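Local coordinates for protein DNA ligase (Archaeoglobus fulgidus, PDB 3GDE) that probably seals nicks in double-stranded DNA during replication, recombination and repair, using ATP and a magnesium cofactor, at residues A[22-34]-A[169-183]. Numbering follows the deposited sequence.
Sequences TLELTARIAAFLQ and GVGEGIMRDAIARAF
Ala-30 and Ala-182 bring helices 22-34 and 172-182 closest, their CA atoms 4.5 Å apart. Small side chains let the axes approach to 8.0 Å at a signed angle of -51°: methyls sit directly on carbonyls, Ala-30 CB 3.4 Å from Ala-178 O and Ala-182 CB 3.4 Å from Ala-30 O, and Ala-178 CB meets Thr-26 O and Ile-29 CG2.

Apolar packing extends both ways from there. Toward the start of helix 172-182, Ile-174 is a knob among Thr-22, Leu-25, Thr-26 and Ile-29: its CD1 meets Leu-25 CD1, while its CG2, anti to the backbone N, meets Thr-26 OG1 and Ile-29 CD1. Ile-29 CD1 also reaches tip to tip with Val-170, and its CG2 meets Met-175 SD, the two side chains crossing at about a right angle. At the other end, Leu-33 CD2 lies 4.0 Å from Ile-179 CG1, and Leu-33 O approaches Phe-183 CZ.

Thr-26 is the reciprocal knob, among Ile-174, Asp-177, Ala-178 and Arg-181. With chi1 -61°, CG2 enters this hole, 3.7 Å from Asp-177 CB, and OG1 turns back to donate to Thr-22 O at 2.8 Å, on the opposite face of that carbonyl from Thr-26 N. A valine in its place lacks the hydroxyl, which would probably cost Thr-22 O its second donor and leave the water held by Asp-177 OD2 without its acceptor on helix 22-34.

A second water, in plane at the edge of the Arg-181 guanidinium, accepts from NE and donates to Ala-27 O. The one direct hydrogen bond between the two segments runs from Gln-34 NE2 to Ala-182 O (2.8 Å, N-H...O 163°), the acceptor almost in the amide plane.

This reciprocal knobs-into-holes pairing joins two sequence-distant helices of the all-helical N-terminal DNA-binding domain, away from the adenylation site.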
loop_
_atom_site.group_PDB
_atom_site.type_symbol
_atom_site.label_atom_id
_atom_site.label_comp_id
_atom_site.label_asym_id
_atom_site.label_seq_id
_atom_site.Cartn_x
_atom_site.Cartn_y
_atom_site.Cartn_z
ATOM N N THR A 22 -5.586 18.297 -13.043
ATOM C CA THR A 22 -6.178 17.003 -12.691
ATOM C C THR A 22 -7.316 16.582 -13.625
ATOM O O THR A 22 -7.444 15.399 -13.972
ATOM C CB THR A 22 -6.677 17.028 -11.205
ATOM O OG1 THR A 22 -5.544 16.938 -10.326
ATOM C CG2 THR A 22 -7.662 15.877 -10.901
ATOM N N LEU A 23 -8.151 17.551 -13.996
ATOM C CA LEU A 23 -9.252 17.336 -14.942
ATOM C C LEU A 23 -8.735 17.047 -16.350
ATOM O O LEU A 23 -9.206 16.136 -17.015
ATOM C CB LEU A 23 -10.209 18.540 -14.938
ATOM C CG LEU A 23 -11.177 18.608 -13.739
ATOM C CD1 LEU A 23 -11.926 19.919 -13.720
ATOM C CD2 LEU A 23 -12.169 17.455 -13.750
ATOM N N GLU A 24 -7.740 17.806 -16.781
ATOM C CA GLU A 24 -7.088 17.574 -18.064
ATOM C C GLU A 24 -6.432 16.201 -18.153
ATOM O O GLU A 24 -6.565 15.522 -19.178
ATOM C CB GLU A 24 -6.056 18.661 -18.346
ATOM C CG GLU A 24 -6.647 19.946 -18.880
ATOM C CD GLU A 24 -5.572 20.888 -19.401
ATOM O OE1 GLU A 24 -5.730 22.128 -19.243
ATOM O OE2 GLU A 24 -4.562 20.380 -19.956
ATOM N N LEU A 25 -5.734 15.800 -17.089
ATOM C CA LEU A 25 -5.144 14.462 -16.995
ATOM C C LEU A 25 -6.207 13.380 -17.100
ATOM O O LEU A 25 -6.058 12.431 -17.873
ATOM C CB LEU A 25 -4.345 14.288 -15.696
ATOM C CG LEU A 25 -2.986 14.990 -15.625
ATOM C CD1 LEU A 25 -2.494 15.033 -14.184
ATOM C CD2 LEU A 25 -1.960 14.322 -16.531
ATOM N N THR A 26 -7.280 13.541 -16.328
ATOM C CA THR A 26 -8.425 12.637 -16.370
ATOM C C THR A 26 -8.974 12.458 -17.812
ATOM O O THR A 26 -9.210 11.332 -18.265
ATOM C CB THR A 26 -9.535 13.119 -15.392
ATOM O OG1 THR A 26 -9.019 13.124 -14.055
ATOM C CG2 THR A 26 -10.772 12.222 -15.445
ATOM N N ALA A 27 -9.140 13.568 -18.524
ATOM C CA ALA A 27 -9.745 13.560 -19.861
ATOM C C ALA A 27 -8.809 12.960 -20.933
ATOM O O ALA A 27 -9.242 12.163 -21.770
ATOM C CB ALA A 27 -10.224 14.981 -20.244
ATOM N N ARG A 28 -7.529 13.325 -20.883
ATOM C CA ARG A 28 -6.507 12.699 -21.721
ATOM C C ARG A 28 -6.429 11.191 -21.538
ATOM O O ARG A 28 -6.377 10.449 -22.518
ATOM C CB ARG A 28 -5.128 13.311 -21.469
ATOM C CG ARG A 28 -4.996 14.752 -21.918
ATOM C CD ARG A 28 -4.934 14.844 -23.433
ATOM N NE ARG A 28 -3.588 14.633 -23.962
ATOM C CZ ARG A 28 -2.924 15.525 -24.694
ATOM N NH1 ARG A 28 -3.482 16.695 -24.995
ATOM N NH2 ARG A 28 -1.704 15.239 -25.140
ATOM N N ILE A 29 -6.429 10.746 -20.285
ATOM C CA ILE A 29 -6.318 9.316 -19.963
ATOM C C ILE A 29 -7.553 8.519 -20.385
ATOM O O ILE A 29 -7.417 7.413 -20.897
ATOM C CB ILE A 29 -5.995 9.081 -18.459
ATOM C CG1 ILE A 29 -4.610 9.657 -18.129
ATOM C CG2 ILE A 29 -6.096 7.562 -18.091
ATOM C CD1 ILE A 29 -4.305 9.720 -16.626
ATOM N N ALA A 30 -8.743 9.089 -20.167
ATOM C CA ALA A 30 -10.003 8.498 -20.627
ATOM C C ALA A 30 -10.014 8.287 -22.130
ATOM O O ALA A 30 -10.340 7.194 -22.601
ATOM C CB ALA A 30 -11.206 9.372 -20.211
ATOM N N ALA A 31 -9.657 9.332 -22.873
ATOM C CA ALA A 31 -9.564 9.270 -24.339
ATOM C C ALA A 31 -8.668 8.140 -24.819
ATOM O O ALA A 31 -9.051 7.388 -25.713
ATOM C CB ALA A 31 -9.090 10.637 -24.924
ATOM N N PHE A 32 -7.479 8.023 -24.222
ATOM C CA PHE A 32 -6.531 6.940 -24.536
ATOM C C PHE A 32 -7.100 5.549 -24.264
ATOM O O PHE A 32 -7.018 4.657 -25.111
ATOM C CB PHE A 32 -5.235 7.122 -23.728
ATOM C CG PHE A 32 -4.093 6.261 -24.202
ATOM C CD1 PHE A 32 -3.356 6.617 -25.337
ATOM C CD2 PHE A 32 -3.738 5.103 -23.503
ATOM C CE1 PHE A 32 -2.287 5.825 -25.768
ATOM C CE2 PHE A 32 -2.673 4.296 -23.935
ATOM C CZ PHE A 32 -1.954 4.652 -25.071
ATOM N N LEU A 33 -7.668 5.378 -23.069
ATOM C CA LEU A 33 -8.243 4.107 -22.627
ATOM C C LEU A 33 -9.377 3.617 -23.542
ATOM O O LEU A 33 -9.488 2.423 -23.819
ATOM C CB LEU A 33 -8.749 4.249 -21.179
ATOM C CG LEU A 33 -7.928 3.820 -19.940
ATOM C CD1 LEU A 33 -6.390 3.822 -20.092
ATOM C CD2 LEU A 33 -8.383 4.581 -18.700
ATOM N N GLN A 34 -10.207 4.551 -23.998
ATOM C CA GLN A 34 -11.342 4.277 -24.891
ATOM C C GLN A 34 -11.003 3.612 -26.216
ATOM O O GLN A 34 -11.860 2.960 -26.814
ATOM C CB GLN A 34 -12.055 5.586 -25.229
ATOM C CG GLN A 34 -13.113 5.959 -24.260
ATOM C CD GLN A 34 -13.760 7.284 -24.589
ATOM O OE1 GLN A 34 -13.213 8.096 -25.350
ATOM N NE2 GLN A 34 -14.930 7.523 -24.002
ATOM N N GLY A 169 2.127 12.619 -12.213
ATOM C CA GLY A 169 1.095 13.303 -11.450
ATOM C C GLY A 169 -0.249 12.588 -11.522
ATOM O O GLY A 169 -1.301 13.214 -11.365
ATOM N N VAL A 170 -0.209 11.272 -11.728
ATOM C CA VAL A 170 -1.415 10.459 -11.869
ATOM C C VAL A 170 -1.499 9.458 -10.718
ATOM O O VAL A 170 -0.614 8.623 -10.530
ATOM C CB VAL A 170 -1.446 9.708 -13.231
ATOM C CG1 VAL A 170 -2.642 8.772 -13.321
ATOM C CG2 VAL A 170 -1.422 10.691 -14.398
ATOM N N GLY A 171 -2.553 9.578 -9.926
ATOM C CA GLY A 171 -2.782 8.645 -8.840
ATOM C C GLY A 171 -4.044 7.836 -9.054
ATOM O O GLY A 171 -4.597 7.776 -10.165
ATOM N N GLU A 172 -4.490 7.227 -7.962
ATOM C CA GLU A 172 -5.644 6.345 -7.924
ATOM C C GLU A 172 -6.925 7.098 -8.260
ATOM O O GLU A 172 -7.774 6.577 -8.982
ATOM C CB GLU A 172 -5.760 5.753 -6.516
ATOM C CG GLU A 172 -6.028 4.267 -6.479
ATOM C CD GLU A 172 -4.762 3.437 -6.517
ATOM O OE1 GLU A 172 -3.987 3.550 -7.504
ATOM O OE2 GLU A 172 -4.557 2.646 -5.559
ATOM N N GLY A 173 -7.048 8.320 -7.733
ATOM C CA GLY A 173 -8.218 9.175 -7.935
ATOM C C GLY A 173 -8.425 9.564 -9.395
ATOM O O GLY A 173 -9.527 9.466 -9.929
ATOM N N ILE A 174 -7.356 10.008 -10.046
ATOM C CA ILE A 174 -7.432 10.327 -11.469
ATOM C C ILE A 174 -7.813 9.085 -12.288
ATOM O O ILE A 174 -8.705 9.149 -13.140
ATOM C CB ILE A 174 -6.137 10.978 -11.961
ATOM C CG1 ILE A 174 -6.058 12.408 -11.418
ATOM C CG2 ILE A 174 -6.045 10.929 -13.499
ATOM C CD1 ILE A 174 -4.686 13.050 -11.549
ATOM N N MET A 175 -7.184 7.951 -11.990
ATOM C CA MET A 175 -7.484 6.704 -12.702
ATOM C C MET A 175 -8.931 6.212 -12.567
ATOM O O MET A 175 -9.524 5.794 -13.562
ATOM C CB MET A 175 -6.502 5.607 -12.320
ATOM C CG MET A 175 -5.129 5.795 -12.933
ATOM S SD MET A 175 -5.163 5.966 -14.732
ATOM C CE MET A 175 -5.891 4.379 -15.186
ATOM N N ARG A 176 -9.476 6.255 -11.343
ATOM C CA ARG A 176 -10.896 5.945 -11.083
ATOM C C ARG A 176 -11.776 6.835 -11.965
ATOM O O ARG A 176 -12.674 6.349 -12.645
ATOM C CB ARG A 176 -11.252 6.130 -9.585
ATOM C CG ARG A 176 -12.744 6.456 -9.304
ATOM C CD ARG A 176 -13.042 7.019 -7.903
ATOM N NE ARG A 176 -12.064 8.016 -7.458
ATOM C CZ ARG A 176 -12.299 9.321 -7.298
ATOM N NH1 ARG A 176 -13.505 9.834 -7.536
ATOM N NH2 ARG A 176 -11.315 10.124 -6.892
ATOM N N ASP A 177 -11.481 8.130 -11.959
ATOM C CA ASP A 177 -12.256 9.128 -12.684
ATOM C C ASP A 177 -12.135 8.968 -14.202
ATOM O O ASP A 177 -13.104 9.199 -14.935
ATOM C CB ASP A 177 -11.820 10.542 -12.274
ATOM C CG ASP A 177 -12.267 10.926 -10.864
ATOM O OD1 ASP A 177 -13.060 10.193 -10.247
ATOM O OD2 ASP A 177 -11.827 11.984 -10.369
ATOM N N ALA A 178 -10.945 8.580 -14.661
ATOM C CA ALA A 178 -10.661 8.402 -16.085
ATOM C C ALA A 178 -11.338 7.152 -16.633
ATOM O O ALA A 178 -11.851 7.153 -17.756
ATOM C CB ALA A 178 -9.161 8.353 -16.323
ATOM N N ILE A 179 -11.350 6.091 -15.833
ATOM C CA ILE A 179 -12.056 4.863 -16.182
ATOM C C ILE A 179 -13.563 5.102 -16.227
ATOM O O ILE A 179 -14.253 4.588 -17.121
ATOM C CB ILE A 179 -11.714 3.708 -15.213
ATOM C CG1 ILE A 179 -10.282 3.211 -15.474
ATOM C CG2 ILE A 179 -12.722 2.548 -15.354
ATOM C CD1 ILE A 179 -9.663 2.451 -14.300
ATOM N N ALA A 180 -14.069 5.869 -15.260
ATOM C CA ALA A 180 -15.479 6.265 -15.250
ATOM C C ALA A 180 -15.855 7.098 -16.490
ATOM O O ALA A 180 -16.882 6.852 -17.118
ATOM C CB ALA A 180 -15.816 7.017 -13.970
ATOM N N ARG A 181 -15.011 8.075 -16.827
ATOM C CA ARG A 181 -15.217 8.945 -17.981
ATOM C C ARG A 181 -15.205 8.167 -19.308
ATOM O O ARG A 181 -16.089 8.360 -20.148
ATOM C CB ARG A 181 -14.157 10.050 -17.994
ATOM C CG ARG A 181 -14.380 11.127 -19.058
ATOM C CD ARG A 181 -13.345 12.220 -18.951
ATOM N NE ARG A 181 -13.526 13.263 -19.954
ATOM C CZ ARG A 181 -14.265 14.358 -19.778
ATOM N NH1 ARG A 181 -14.911 14.557 -18.634
ATOM N NH2 ARG A 181 -14.365 15.255 -20.756
ATOM N N ALA A 182 -14.222 7.275 -19.462
ATOM C CA ALA A 182 -14.003 6.508 -20.683
ATOM C C ALA A 182 -15.156 5.573 -21.011
ATOM O O ALA A 182 -15.546 5.439 -22.176
ATOM C CB ALA A 182 -12.701 5.697 -20.583
ATOM N N PHE A 183 -15.690 4.924 -19.983
ATOM C CA PHE A 183 -16.624 3.825 -20.184
ATOM C C PHE A 183 -18.020 4.085 -19.632
ATOM O O PHE A 183 -18.775 3.142 -19.387
ATOM C CB PHE A 183 -16.036 2.522 -19.622
ATOM C CG PHE A 183 -14.705 2.156 -20.217
ATOM C CD1 PHE A 183 -14.588 1.872 -21.584
ATOM C CD2 PHE A 183 -13.564 2.096 -19.422
ATOM C CE1 PHE A 183 -13.350 1.536 -22.143
ATOM C CE2 PHE A 183 -12.329 1.763 -19.975
ATOM C CZ PHE A 183 -12.225 1.483 -21.336
HETATM O O HOH W 1 -10.781 14.010 -12.300
HETATM O O HOH W 2 -11.938 12.606 -22.211
#